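Lys-gingipain W83 (Porphyromonas gingivalis, PDB 3M1H) cleaves proteins strictly after lysine as a secreted cysteine protease and probable virulence factor, represented here by its calcium-binding K3 cleaved adhesin domain, a beta jelly roll. Local coordinates at residues D65-T70 / S109-A114; F83-Q88 / E118-K123; N28-T33 / F166-D171; K153-R158 / V173-G178. One frame throughout, in Å; residues are numbered along the deposited sequence.

Contact 1. Residues D65-T70 / S109-A114; sequences DNYLVT and SNFANA. With CA (calcium ion), chain E.
On the outer face of the sheet that holds strands 65-69, 154-160 and 96-102, Y67 and V69 of strand 65-69 take up F111 from the loop that follows strand 96-102. The phenyl ring meets the valine by its far end: V69 CG1 lies 3.7 Å from F111 CZ, and V69 CG2 is 4.0 Å from F111 CE2, both methyls coming obliquely from the same side of the ring. With CG turned anti to the carbonyl carbon (chi1 -60°), F111 sends its ring down toward the sheet, where Y154, A156 and Y100 also touch it. Y67 meets the other end of the side chain, its CE1 4.2 Å from F111 CB. In this jelly roll the loop thereby closes over one sheet, on the side turned away from the opposing sheet. A bridging water ties the two segments together: it sits in the plane of the tyrosine ring 2.7 Å from Y67 OH, and gives a hydrogen bond of 2.7 Å to F111 O. N66 belongs to the opposite face of the strand. Its OD1 binds a calcium ion at 2.4 Å, joined there by D22, D24, D26 and the carbonyl of N28, while its ND2 is hydrogen-bonded to S52 OG.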
loop_
_atom_site.group_PDB
_atom_site.type_symbol
_atom_site.label_atom_id
_atom_site.label_comp_id
_atom_site.label_asym_id
_atom_site.label_seq_id
_atom_site.Cartn_x
_atom_site.Cartn_y
_atom_site.Cartn_z
ATOM N N ASP A 65 9.041 3.474 6.171
ATOM C CA ASP A 65 8.200 2.790 7.132
ATOM C C ASP A 65 6.920 3.609 7.119
ATOM O O ASP A 65 6.680 4.455 7.982
ATOM C CB ASP A 65 8.842 2.686 8.535
ATOM C CG ASP A 65 8.042 1.799 9.487
ATOM O OD1 ASP A 65 6.950 1.307 9.127
ATOM O OD2 ASP A 65 8.467 1.563 10.624
ATOM N N ASN A 66 6.135 3.364 6.072
ATOM C CA ASN A 66 4.959 4.165 5.747
ATOM C C ASN A 66 3.701 3.346 5.922
ATOM O O ASN A 66 3.567 2.275 5.344
ATOM C CB ASN A 66 5.023 4.631 4.297
ATOM C CG ASN A 66 6.207 5.505 3.978
ATOM O OD1 ASN A 66 6.834 6.114 4.866
ATOM N ND2 ASN A 66 6.529 5.585 2.686
ATOM N N TYR A 67 2.745 3.876 6.678
ATOM C CA TYR A 67 1.416 3.241 6.832
ATOM C C TYR A 67 0.346 4.034 6.125
ATOM O O TYR A 67 0.383 5.266 6.063
ATOM C CB TYR A 67 0.977 3.116 8.293
ATOM C CG TYR A 67 1.917 2.384 9.226
ATOM C CD1 TYR A 67 1.524 1.202 9.818
ATOM C CD2 TYR A 67 3.167 2.907 9.590
ATOM C CE1 TYR A 67 2.351 0.529 10.737
ATOM C CE2 TYR A 67 4.002 2.225 10.504
ATOM C CZ TYR A 67 3.578 1.038 11.064
ATOM O OH TYR A 67 4.343 0.327 11.987
ATOM N N LEU A 68 -0.605 3.269 5.615
ATOM C CA LEU A 68 -1.882 3.778 5.074
ATOM C C LEU A 68 -2.981 3.076 5.846
ATOM O O LEU A 68 -3.096 1.861 5.769
ATOM C CB LEU A 68 -1.978 3.493 3.579
ATOM C CG LEU A 68 -3.296 3.914 2.909
ATOM C CD1 LEU A 68 -3.444 5.435 2.899
ATOM C CD2 LEU A 68 -3.373 3.355 1.471
ATOM N N VAL A 69 -3.770 3.851 6.599
ATOM C CA VAL A 69 -4.757 3.327 7.546
ATOM C C VAL A 69 -6.174 3.697 7.084
ATOM O O VAL A 69 -6.432 4.826 6.669
ATOM C CB VAL A 69 -4.484 3.833 8.973
ATOM C CG1 VAL A 69 -5.404 3.070 9.959
ATOM C CG2 VAL A 69 -2.982 3.657 9.355
ATOM N N THR A 70 -7.063 2.718 7.118
ATOM C CA THR A 70 -8.458 2.927 6.781
ATOM C C THR A 70 -9.136 3.844 7.789
ATOM O O THR A 70 -8.652 4.046 8.904
ATOM C CB THR A 70 -9.236 1.581 6.788
ATOM O OG1 THR A 70 -9.267 1.033 8.110
ATOM C CG2 THR A 70 -8.613 0.573 5.829
ATOM N N SER A 109 1.838 1.672 16.960
ATOM C CA SER A 109 1.945 0.615 17.988
ATOM C C SER A 109 0.724 -0.297 18.070
ATOM O O SER A 109 0.791 -1.403 18.619
ATOM C CB SER A 109 2.244 1.229 19.357
ATOM O OG SER A 109 1.041 1.701 19.892
ATOM N N ASN A 110 -0.407 0.161 17.544
ATOM C CA ASN A 110 -1.612 -0.653 17.455
ATOM C C ASN A 110 -1.590 -1.723 16.353
ATOM O O ASN A 110 -2.456 -2.610 16.333
ATOM C CB ASN A 110 -2.825 0.239 17.206
ATOM C CG ASN A 110 -3.037 1.260 18.299
ATOM O OD1 ASN A 110 -3.025 2.482 18.063
ATOM N ND2 ASN A 110 -3.249 0.764 19.523
ATOM N N PHE A 111 -0.636 -1.612 15.438
ATOM C CA PHE A 111 -0.499 -2.533 14.308
ATOM C C PHE A 111 0.693 -3.471 14.531
ATOM O O PHE A 111 1.817 -3.164 14.208
ATOM C CB PHE A 111 -0.395 -1.724 13.009
ATOM C CG PHE A 111 -1.610 -0.861 12.765
ATOM C CD1 PHE A 111 -2.866 -1.427 12.570
ATOM C CD2 PHE A 111 -1.521 0.510 12.748
ATOM C CE1 PHE A 111 -3.984 -0.643 12.371
ATOM C CE2 PHE A 111 -2.630 1.294 12.559
ATOM C CZ PHE A 111 -3.871 0.722 12.370
ATOM N N ALA A 112 0.382 -4.630 15.094
ATOM C CA ALA A 112 1.367 -5.659 15.407
ATOM C C ALA A 112 0.768 -6.977 14.926
ATOM O O ALA A 112 -0.423 -7.047 14.671
ATOM C CB ALA A 112 1.636 -5.674 16.895
ATOM N N ASN A 113 1.556 -8.032 14.801
ATOM C CA ASN A 113 1.022 -9.305 14.312
ATOM C C ASN A 113 0.397 -9.102 12.932
ATOM O O ASN A 113 -0.814 -8.941 12.803
ATOM C CB ASN A 113 -0.005 -9.902 15.297
ATOM C CG ASN A 113 -0.710 -11.134 14.744
ATOM O OD1 ASN A 113 -0.105 -11.938 14.039
ATOM N ND2 ASN A 113 -1.997 -11.275 15.055
ATOM N N ALA A 114 1.230 -9.075 11.908
ATOM C CA ALA A 114 0.732 -8.954 10.533
ATOM C C ALA A 114 -0.193 -10.121 10.185
ATOM O O ALA A 114 0.110 -11.291 10.488
ATOM C CB ALA A 114 1.880 -8.906 9.555
HETATM CA CA CA E . 8.427 7.831 5.070
HETATM O O HOH W 1 9.645 6.904 3.256
HETATM O O HOH W 2 3.697 -2.261 12.505
#

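Contact 2. Residues F83-Q88 / E118-K123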
loop_
_atom_site.group_PDB
_atom_site.type_symbol
_atom_site.label_atom_id
_atom_site.label_comp_id
_atom_site.label_asym_id
_atom_site.label_seq_id
_atom_site.Cartn_x
_atom_site.Cartn_y
_atom_site.Cartn_z
ATOM N N PHE A 83 -7.895 -6.558 -1.892
ATOM C CA PHE A 83 -7.199 -5.418 -2.470
ATOM C C PHE A 83 -6.308 -5.893 -3.589
ATOM O O PHE A 83 -6.010 -7.099 -3.696
ATOM C CB PHE A 83 -6.413 -4.629 -1.408
ATOM C CG PHE A 83 -5.280 -5.399 -0.750
ATOM C CD1 PHE A 83 -4.010 -5.375 -1.279
ATOM C CD2 PHE A 83 -5.525 -6.175 0.372
ATOM C CE1 PHE A 83 -2.960 -6.088 -0.675
ATOM C CE2 PHE A 83 -4.456 -6.876 0.993
ATOM C CZ PHE A 83 -3.214 -6.841 0.456
ATOM N N TRP A 84 -5.850 -4.941 -4.395
ATOM C CA TRP A 84 -4.933 -5.226 -5.485
ATOM C C TRP A 84 -3.595 -4.525 -5.263
ATOM O O TRP A 84 -3.552 -3.362 -4.789
ATOM C CB TRP A 84 -5.536 -4.802 -6.808
ATOM C CG TRP A 84 -6.787 -5.552 -7.194
ATOM C CD1 TRP A 84 -8.050 -5.363 -6.718
ATOM C CD2 TRP A 84 -6.867 -6.590 -8.166
ATOM N NE1 TRP A 84 -8.924 -6.244 -7.344
ATOM C CE2 TRP A 84 -8.219 -6.991 -8.243
ATOM C CE3 TRP A 84 -5.927 -7.216 -8.980
ATOM C CZ2 TRP A 84 -8.635 -7.996 -9.114
ATOM C CZ3 TRP A 84 -6.344 -8.227 -9.829
ATOM C CH2 TRP A 84 -7.699 -8.595 -9.881
ATOM N N VAL A 85 -2.514 -5.225 -5.610
ATOM C CA VAL A 85 -1.159 -4.745 -5.367
ATOM C C VAL A 85 -0.299 -5.016 -6.576
ATOM O O VAL A 85 -0.493 -6.039 -7.254
ATOM C CB VAL A 85 -0.552 -5.369 -4.098
ATOM C CG1 VAL A 85 -0.476 -6.901 -4.182
ATOM C CG2 VAL A 85 0.829 -4.808 -3.801
ATOM N N CYS A 86 0.617 -4.101 -6.902
ATOM C CA CYS A 86 1.653 -4.412 -7.865
ATOM C C CYS A 86 2.919 -3.621 -7.583
ATOM O O CYS A 86 2.891 -2.595 -6.877
ATOM C CB CYS A 86 1.181 -4.144 -9.305
ATOM S SG CYS A 86 1.110 -2.417 -9.855
ATOM N N ALA A 87 4.017 -4.076 -8.181
ATOM C CA ALA A 87 5.215 -3.315 -8.228
ATOM C C ALA A 87 5.131 -2.311 -9.352
ATOM O O ALA A 87 4.798 -2.666 -10.500
ATOM C CB ALA A 87 6.431 -4.284 -8.451
ATOM N N GLN A 88 5.469 -1.054 -9.116
ATOM C CA GLN A 88 5.434 -0.092 -10.229
ATOM C C GLN A 88 6.440 -0.370 -11.367
ATOM O O GLN A 88 6.153 -0.147 -12.528
ATOM C CB GLN A 88 5.613 1.362 -9.735
ATOM C CG GLN A 88 5.692 2.379 -10.859
ATOM C CD GLN A 88 4.449 2.413 -11.727
ATOM O OE1 GLN A 88 3.416 1.898 -11.315
ATOM N NE2 GLN A 88 4.540 3.008 -12.912
ATOM N N GLU A 118 4.518 -9.921 2.942
ATOM C CA GLU A 118 5.200 -10.511 1.806
ATOM C C GLU A 118 6.132 -9.551 1.077
ATOM O O GLU A 118 6.142 -8.317 1.269
ATOM C CB GLU A 118 4.217 -11.196 0.845
ATOM C CG GLU A 118 3.297 -10.299 0.160
ATOM C CD GLU A 118 2.267 -10.991 -0.780
ATOM O OE1 GLU A 118 2.008 -12.221 -0.728
ATOM O OE2 GLU A 118 1.695 -10.244 -1.576
ATOM N N VAL A 119 6.998 -10.168 0.273
ATOM C CA VAL A 119 7.850 -9.470 -0.650
ATOM C C VAL A 119 7.398 -9.852 -2.030
ATOM O O VAL A 119 7.353 -11.043 -2.364
ATOM C CB VAL A 119 9.398 -9.761 -0.439
ATOM C CG1 VAL A 119 10.230 -9.097 -1.538
ATOM C CG2 VAL A 119 9.821 -9.276 0.952
ATOM N N LEU A 120 7.019 -8.860 -2.828
ATOM C CA LEU A 120 6.462 -9.127 -4.161
ATOM C C LEU A 120 7.444 -9.920 -4.979
ATOM O O LEU A 120 8.649 -9.659 -4.889
ATOM C CB LEU A 120 6.127 -7.831 -4.899
ATOM C CG LEU A 120 5.055 -6.954 -4.253
ATOM C CD1 LEU A 120 4.806 -5.740 -5.141
ATOM C CD2 LEU A 120 3.774 -7.708 -3.986
ATOM N N THR A 121 6.924 -10.887 -5.744
ATOM C CA THR A 121 7.766 -11.784 -6.549
ATOM C C THR A 121 8.416 -11.068 -7.735
ATOM O O THR A 121 7.752 -10.347 -8.494
ATOM C CB THR A 121 6.967 -12.990 -7.082
ATOM O OG1 THR A 121 6.113 -13.520 -6.056
ATOM C CG2 THR A 121 7.913 -14.089 -7.574
ATOM N N ALA A 122 9.729 -11.222 -7.877
ATOM C CA ALA A 122 10.409 -10.686 -9.057
ATOM C C ALA A 122 10.287 -11.729 -10.188
ATOM O O ALA A 122 10.813 -12.831 -10.081
ATOM C CB ALA A 122 11.860 -10.399 -8.750
ATOM N N LYS A 123 9.546 -11.397 -11.240
ATOM C CA LYS A 123 9.386 -12.279 -12.389
ATOM C C LYS A 123 10.381 -11.917 -13.473
ATOM O O LYS A 123 10.727 -12.754 -14.316
ATOM C CB LYS A 123 7.957 -12.174 -12.943
ATOM C CG LYS A 123 6.877 -12.405 -11.881
#
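L120 reaches down onto strand 79-87 with its two methyl groups splayed over different parts of it, one on V85 and the other on the backbone and A87. The side chains of V85 and L120 run past each other in opposite directions, with V85 CG2 4.1 Å from L120 CD2. That valine methyl stands anti to its own backbone nitrogen, while CG1 takes the crowded position between nitrogen and carbonyl carbon (chi1 60°). The leucine's other methyl sits above the plane of the peptide that joins C86 to A87: L120 CD1 is 3.7 Å from C86 C, and the same methyl comes within 3.6 Å of A87 N. A87 CB closes the group at 4.0 Å from L120 CD1. The leucine is extended beyond CG (chi2 -178°), which carries CD1 this far. It is van der Waals packing throughout, with no hydrogen bond between the segments. E118, two residues earlier, turns its carboxylate to K144 in a salt bridge and to Y97 OH. In the jelly-roll sandwich, L120 follows directly on strand 116-119, the edge of one sheet, and also touches Y97 of strand 96-102; V85 belongs to the other sheet, where strand 79-87 runs between strands 142-148 and 167-177.

Contact 3. Residues N28-T33 / F166-D171; sequences NNWTTT and FWINLD. With CA (calcium ion), chain F; CA (calcium ion), chain E.
T31 OG1 accepts the backbone N-H of T33 at 2.9 Å, nearly straight at 166°, and this ST turn fixes the threonine whose methyl packs on W167. The turn lies in the loop between strands 19-22 and 50-53 of the jelly roll, and the loop here lies against strand 167-177. T31 CG2 stands between its own backbone nitrogen and carbonyl carbon, with OG1 anti to the nitrogen (chi1 -179°); from there the methyl approaches the indole obliquely, 3.8 Å from W167 CZ3. At its five-membered ring the edge of this indole points onto the face of F166, W167 CD1 lying 3.4 Å above the phenyl plane and over the centre of that ring. W30 is the larger wedge. The benzo end of its indole slides between residues of the strand, with W30 CH2 3.8 Å from I168 CG2 and W30 CZ3 4.0 Å from L170 CB, the latter side chain crossing it at about a right angle. W30 NE1 gives its hydrogen bond to the carbonyl O of N66. Each segment also serves a calcium ion of its own. N28 O is a ligand of the ion held by the DxDxDG loop of D22, D24 and D26, where N66 and a water also bind. At the second ion, with D9, E11, S46 and I48 as fellow ligands, D171 binds through both carboxylate oxygens, OD1 at 2.5 Å and OD2 at 2.4 Å from the calcium.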
loop_
_atom_site.group_PDB
_atom_site.type_symbol
_atom_site.label_atom_id
_atom_site.label_comp_id
_atom_site.label_asym_id
_atom_site.label_seq_id
_atom_site.Cartn_x
_atom_site.Cartn_y
_atom_site.Cartn_z
ATOM N N ASN A 28 8.204 11.395 3.179
ATOM C CA ASN A 28 7.636 10.618 2.089
ATOM C C ASN A 28 6.625 9.622 2.655
ATOM O O ASN A 28 6.871 8.906 3.631
ATOM C CB ASN A 28 8.752 9.861 1.347
ATOM C CG ASN A 28 9.714 10.790 0.635
ATOM O OD1 ASN A 28 9.292 11.650 -0.135
ATOM N ND2 ASN A 28 11.000 10.601 0.860
ATOM N N ASN A 29 5.462 9.577 1.998
ATOM C CA ASN A 29 4.350 8.747 2.449
ATOM C C ASN A 29 3.781 7.913 1.310
ATOM O O ASN A 29 4.136 8.052 0.139
ATOM C CB ASN A 29 3.230 9.674 2.947
ATOM C CG ASN A 29 3.524 10.275 4.312
ATOM O OD1 ASN A 29 3.363 9.616 5.341
ATOM N ND2 ASN A 29 3.958 11.538 4.321
ATOM N N TRP A 30 2.781 7.122 1.676
ATOM C CA TRP A 30 1.869 6.635 0.663
ATOM C C TRP A 30 1.250 7.883 0.044
ATOM O O TRP A 30 0.872 8.833 0.740
ATOM C CB TRP A 30 0.780 5.786 1.278
ATOM C CG TRP A 30 1.179 4.407 1.697
ATOM C CD1 TRP A 30 1.580 4.024 2.922
ATOM C CD2 TRP A 30 1.177 3.217 0.879
ATOM N NE1 TRP A 30 1.849 2.666 2.948
ATOM C CE2 TRP A 30 1.598 2.148 1.703
ATOM C CE3 TRP A 30 0.856 2.962 -0.461
ATOM C CZ2 TRP A 30 1.693 0.854 1.230
ATOM C CZ3 TRP A 30 0.960 1.670 -0.935
ATOM C CH2 TRP A 30 1.393 0.637 -0.095
ATOM N N THR A 31 1.136 7.868 -1.275
ATOM C CA THR A 31 0.683 9.023 -2.023
ATOM C C THR A 31 0.085 8.657 -3.387
ATOM O O THR A 31 0.442 7.667 -4.003
ATOM C CB THR A 31 1.834 10.033 -2.223
ATOM O OG1 THR A 31 1.361 11.169 -2.945
ATOM C CG2 THR A 31 3.008 9.391 -2.995
ATOM N N THR A 32 -0.842 9.479 -3.864
ATOM C CA THR A 32 -1.324 9.368 -5.239
ATOM C C THR A 32 -0.632 10.368 -6.169
ATOM O O THR A 32 -0.996 10.478 -7.361
ATOM C CB THR A 32 -2.858 9.558 -5.346
ATOM O OG1 THR A 32 -3.234 10.860 -4.885
ATOM C CG2 THR A 32 -3.592 8.457 -4.581
ATOM N N THR A 33 0.347 11.101 -5.661
ATOM C CA THR A 33 1.100 12.053 -6.516
ATOM C C THR A 33 2.591 11.758 -6.345
ATOM O O THR A 33 3.344 12.585 -5.812
ATOM C CB THR A 33 0.813 13.530 -6.137
ATOM O OG1 THR A 33 1.075 13.739 -4.739
ATOM C CG2 THR A 33 -0.659 13.890 -6.437
ATOM N N PHE A 166 11.676 0.248 -6.290
ATOM C CA PHE A 166 11.071 1.431 -6.867
ATOM C C PHE A 166 9.836 1.879 -6.066
ATOM O O PHE A 166 10.007 2.501 -5.057
ATOM C CB PHE A 166 10.826 1.259 -8.375
ATOM C CG PHE A 166 10.502 2.532 -9.090
ATOM C CD1 PHE A 166 11.331 3.629 -8.967
ATOM C CD2 PHE A 166 9.366 2.658 -9.893
ATOM C CE1 PHE A 166 11.059 4.797 -9.625
ATOM C CE2 PHE A 166 9.088 3.836 -10.568
ATOM C CZ PHE A 166 9.949 4.921 -10.428
ATOM N N TRP A 167 8.614 1.564 -6.500
ATOM C CA TRP A 167 7.405 1.866 -5.715
ATOM C C TRP A 167 6.515 0.635 -5.671
ATOM O O TRP A 167 6.573 -0.197 -6.598
ATOM C CB TRP A 167 6.594 3.006 -6.330
ATOM C CG TRP A 167 7.240 4.358 -6.405
ATOM C CD1 TRP A 167 8.242 4.777 -7.224
ATOM C CD2 TRP A 167 6.845 5.488 -5.643
ATOM N NE1 TRP A 167 8.509 6.129 -7.023
ATOM C CE2 TRP A 167 7.670 6.571 -6.024
ATOM C CE3 TRP A 167 5.885 5.682 -4.635
ATOM C CZ2 TRP A 167 7.533 7.829 -5.456
ATOM C CZ3 TRP A 167 5.748 6.938 -4.079
ATOM C CH2 TRP A 167 6.586 7.988 -4.485
ATOM N N ILE A 168 5.755 0.518 -4.576
ATOM C CA ILE A 168 4.639 -0.421 -4.429
ATOM C C ILE A 168 3.329 0.363 -4.643
ATOM O O ILE A 168 3.199 1.501 -4.179
ATOM C CB ILE A 168 4.685 -1.184 -3.113
ATOM C CG1 ILE A 168 3.553 -2.223 -3.074
ATOM C CG2 ILE A 168 4.620 -0.286 -1.893
ATOM C CD1 ILE A 168 3.778 -3.264 -1.943
ATOM N N ASN A 169 2.389 -0.261 -5.342
ATOM C CA ASN A 169 1.077 0.324 -5.621
ATOM C C ASN A 169 -0.047 -0.514 -5.027
ATOM O O ASN A 169 0.022 -1.745 -5.016
ATOM C CB ASN A 169 0.827 0.387 -7.107
ATOM C CG ASN A 169 1.813 1.206 -7.872
ATOM O OD1 ASN A 169 2.255 2.242 -7.419
ATOM N ND2 ASN A 169 2.120 0.771 -9.079
ATOM N N LEU A 170 -1.099 0.169 -4.559
ATOM C CA LEU A 170 -2.283 -0.441 -4.000
ATOM C C LEU A 170 -3.511 0.182 -4.677
ATOM O O LEU A 170 -3.497 1.387 -4.974
ATOM C CB LEU A 170 -2.287 -0.154 -2.501
ATOM C CG LEU A 170 -3.504 -0.512 -1.666
ATOM C CD1 LEU A 170 -3.708 -2.024 -1.571
ATOM C CD2 LEU A 170 -3.380 0.135 -0.268
ATOM N N ASP A 171 -4.544 -0.618 -4.896
ATOM C CA ASP A 171 -5.799 -0.076 -5.470
ATOM C C ASP A 171 -6.952 -0.986 -5.074
ATOM O O ASP A 171 -6.781 -2.131 -4.640
ATOM C CB ASP A 171 -5.644 0.068 -6.984
ATOM C CG ASP A 171 -6.594 1.138 -7.631
ATOM O OD1 ASP A 171 -7.390 1.732 -6.911
ATOM O OD2 ASP A 171 -6.434 1.368 -8.869
HETATM CA CA CA F . -8.027 3.205 -8.836
HETATM CA CA CA E . 8.427 7.831 5.070
HETATM O O HOH W 1 9.645 6.904 3.256
HETATM O O HOH W 3 -9.912 1.797 -9.162
#

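Contact 4. Residues K153-R158 / V173-G178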
loop_
_atom_site.group_PDB
_atom_site.type_symbol
_atom_site.label_atom_id
_atom_site.label_comp_id
_atom_site.label_asym_id
_atom_site.label_seq_id
_atom_site.Cartn_x
_atom_site.Cartn_y
_atom_site.Cartn_z
ATOM N N LYS A 153 -11.169 -2.579 14.056
ATOM C CA LYS A 153 -11.606 -1.208 13.878
ATOM C C LYS A 153 -10.802 -0.486 12.800
ATOM O O LYS A 153 -11.324 0.440 12.177
ATOM C CB LYS A 153 -11.442 -0.421 15.194
ATOM C CG LYS A 153 -12.331 -0.858 16.323
ATOM C CD LYS A 153 -12.267 0.094 17.517
ATOM C CE LYS A 153 -13.501 -0.018 18.392
ATOM N NZ LYS A 153 -13.283 0.559 19.756
ATOM N N TYR A 154 -9.559 -0.893 12.590
ATOM C CA TYR A 154 -8.720 -0.270 11.574
ATOM C C TYR A 154 -7.881 -1.315 10.878
ATOM O O TYR A 154 -7.410 -2.264 11.528
ATOM C CB TYR A 154 -7.734 0.748 12.203
ATOM C CG TYR A 154 -8.377 1.882 12.929
ATOM C CD1 TYR A 154 -8.803 3.001 12.235
ATOM C CD2 TYR A 154 -8.568 1.848 14.305
ATOM C CE1 TYR A 154 -9.405 4.053 12.880
ATOM C CE2 TYR A 154 -9.182 2.907 14.956
ATOM C CZ TYR A 154 -9.588 3.991 14.235
ATOM O OH TYR A 154 -10.188 5.033 14.908
ATOM N N VAL A 155 -7.664 -1.108 9.573
ATOM C CA VAL A 155 -6.718 -1.903 8.785
ATOM C C VAL A 155 -5.609 -0.958 8.311
ATOM O O VAL A 155 -5.902 0.162 7.858
ATOM C CB VAL A 155 -7.432 -2.590 7.591
ATOM C CG1 VAL A 155 -6.427 -3.176 6.627
ATOM C CG2 VAL A 155 -8.421 -3.662 8.151
ATOM N N ALA A 156 -4.349 -1.399 8.449
ATOM C CA ALA A 156 -3.196 -0.675 7.977
ATOM C C ALA A 156 -2.395 -1.462 6.955
ATOM O O ALA A 156 -2.195 -2.665 7.108
ATOM C CB ALA A 156 -2.269 -0.257 9.141
ATOM N N PHE A 157 -1.999 -0.789 5.890
ATOM C CA PHE A 157 -1.050 -1.256 4.889
ATOM C C PHE A 157 0.288 -0.584 5.177
ATOM O O PHE A 157 0.385 0.637 5.264
ATOM C CB PHE A 157 -1.522 -0.856 3.481
ATOM C CG PHE A 157 -2.873 -1.410 3.117
ATOM C CD1 PHE A 157 -2.977 -2.645 2.476
ATOM C CD2 PHE A 157 -4.031 -0.705 3.428
ATOM C CE1 PHE A 157 -4.229 -3.148 2.162
ATOM C CE2 PHE A 157 -5.281 -1.222 3.133
ATOM C CZ PHE A 157 -5.359 -2.443 2.495
ATOM N N ARG A 158 1.332 -1.379 5.331
ATOM C CA ARG A 158 2.628 -0.873 5.762
ATOM C C ARG A 158 3.695 -1.246 4.762
ATOM O O ARG A 158 3.861 -2.400 4.481
ATOM C CB ARG A 158 2.992 -1.484 7.095
ATOM C CG ARG A 158 4.221 -0.885 7.741
ATOM C CD ARG A 158 4.556 -1.637 9.002
ATOM N NE ARG A 158 5.840 -1.215 9.576
ATOM C CZ ARG A 158 6.595 -1.952 10.392
ATOM N NH1 ARG A 158 6.228 -3.170 10.757
ATOM N NH2 ARG A 158 7.740 -1.448 10.862
ATOM N N VAL A 173 -9.418 -1.325 -2.720
ATOM C CA VAL A 173 -9.542 -1.889 -1.373
ATOM C C VAL A 173 -11.014 -2.051 -1.036
ATOM O O VAL A 173 -11.740 -1.075 -1.003
ATOM C CB VAL A 173 -8.874 -0.973 -0.352
ATOM C CG1 VAL A 173 -9.064 -1.518 1.079
ATOM C CG2 VAL A 173 -7.376 -0.792 -0.656
ATOM N N VAL A 174 -11.440 -3.277 -0.770
ATOM C CA VAL A 174 -12.837 -3.588 -0.449
ATOM C C VAL A 174 -12.886 -4.404 0.854
ATOM O O VAL A 174 -12.111 -5.352 1.004
ATOM C CB VAL A 174 -13.526 -4.383 -1.564
ATOM C CG1 VAL A 174 -14.992 -4.601 -1.225
ATOM C CG2 VAL A 174 -13.415 -3.649 -2.932
ATOM N N ILE A 175 -13.752 -4.012 1.788
ATOM C CA ILE A 175 -13.969 -4.734 3.055
ATOM C C ILE A 175 -15.461 -5.019 3.159
ATOM O O ILE A 175 -16.303 -4.118 3.018
ATOM C CB ILE A 175 -13.473 -3.957 4.288
ATOM C CG1 ILE A 175 -11.961 -3.691 4.169
ATOM C CG2 ILE A 175 -13.840 -4.746 5.586
ATOM C CD1 ILE A 175 -11.359 -2.922 5.312
ATOM N N THR A 176 -15.767 -6.297 3.362
ATOM C CA THR A 176 -17.134 -6.756 3.511
ATOM C C THR A 176 -17.292 -7.289 4.923
ATOM O O THR A 176 -16.350 -7.832 5.483
ATOM C CB THR A 176 -17.461 -7.878 2.507
ATOM O OG1 THR A 176 -16.664 -9.035 2.799
ATOM C CG2 THR A 176 -17.173 -7.429 1.080
ATOM N N SER A 177 -18.480 -7.153 5.486
ATOM C CA SER A 177 -18.696 -7.623 6.867
ATOM C C SER A 177 -19.249 -9.034 6.836
ATOM O O SER A 177 -19.812 -9.468 5.826
ATOM C CB SER A 177 -19.628 -6.689 7.624
ATOM O OG SER A 177 -20.802 -6.458 6.874
ATOM N N GLY A 178 -19.067 -9.749 7.943
ATOM C CA GLY A 178 -19.592 -11.102 8.103
ATOM C C GLY A 178 -18.477 -12.073 8.423
ATOM O O GLY A 178 -17.456 -12.105 7.727
#
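F157 and V173 face each other across the interior of the jelly roll, each from its own sheet, and they bury the greatest share of this contact. They come from opposite directions. The far corner of the phenyl ring settles into the fork of the valine: F157 CZ is 4.1 Å from V173 CG1, and the same ring carbon is 4.1 Å from V173 CG2. CG of F157 is anti to the carbonyl carbon (chi1 -59°), which aims the ring at the other sheet. Two residues along, I175 and V155 repeat the meeting with aliphatic ends only, tip to tip, V155 CG2 lying 4.2 Å from I175 CD1. I175 is extended past CG1 (chi2 179°), so that its terminal methyl spans much of the gap. The backbones stay well apart, 9.7 Å from V155 CA to I175 CA, the separation expected of two beta sheets packed face to face, and no hydrogen bond crosses. F157 also meets F83 edge to face, so this aromatic pair continues the same apolar layer. Strand 154-160 enters with a classic beta bulge, K153 and Y154 both facing S102, and then runs between strands 65-69 and 96-102 in its sheet. Strand 167-177 pairs with strands 4-8 and 79-87 in the other, where I175 touches V5 and L81.

In the fold
Contact 4 is the fully interior meeting of the two sheets; contact 2 lies at the edge of that interior, and in contact 3 a loop closes on strand 167-177 with W30 inside. Contact 1 packs a loop on the outer face of one sheet, yet its touching residues are buried. Contacts 3 and 4 share strand 167-177, and F157 of contact 4 packs on L170 and F83. Strands 65-69 and 154-160 are sheet neighbours; contacts 1 and 4 use opposite faces of their sheet, and R158 makes a salt bridge to D65. Contact 4 is purely apolar, while contact 2 adds methyl-to-backbone packing. N66 and N28 are two ligands of one calcium; D171 of contact 3 binds another.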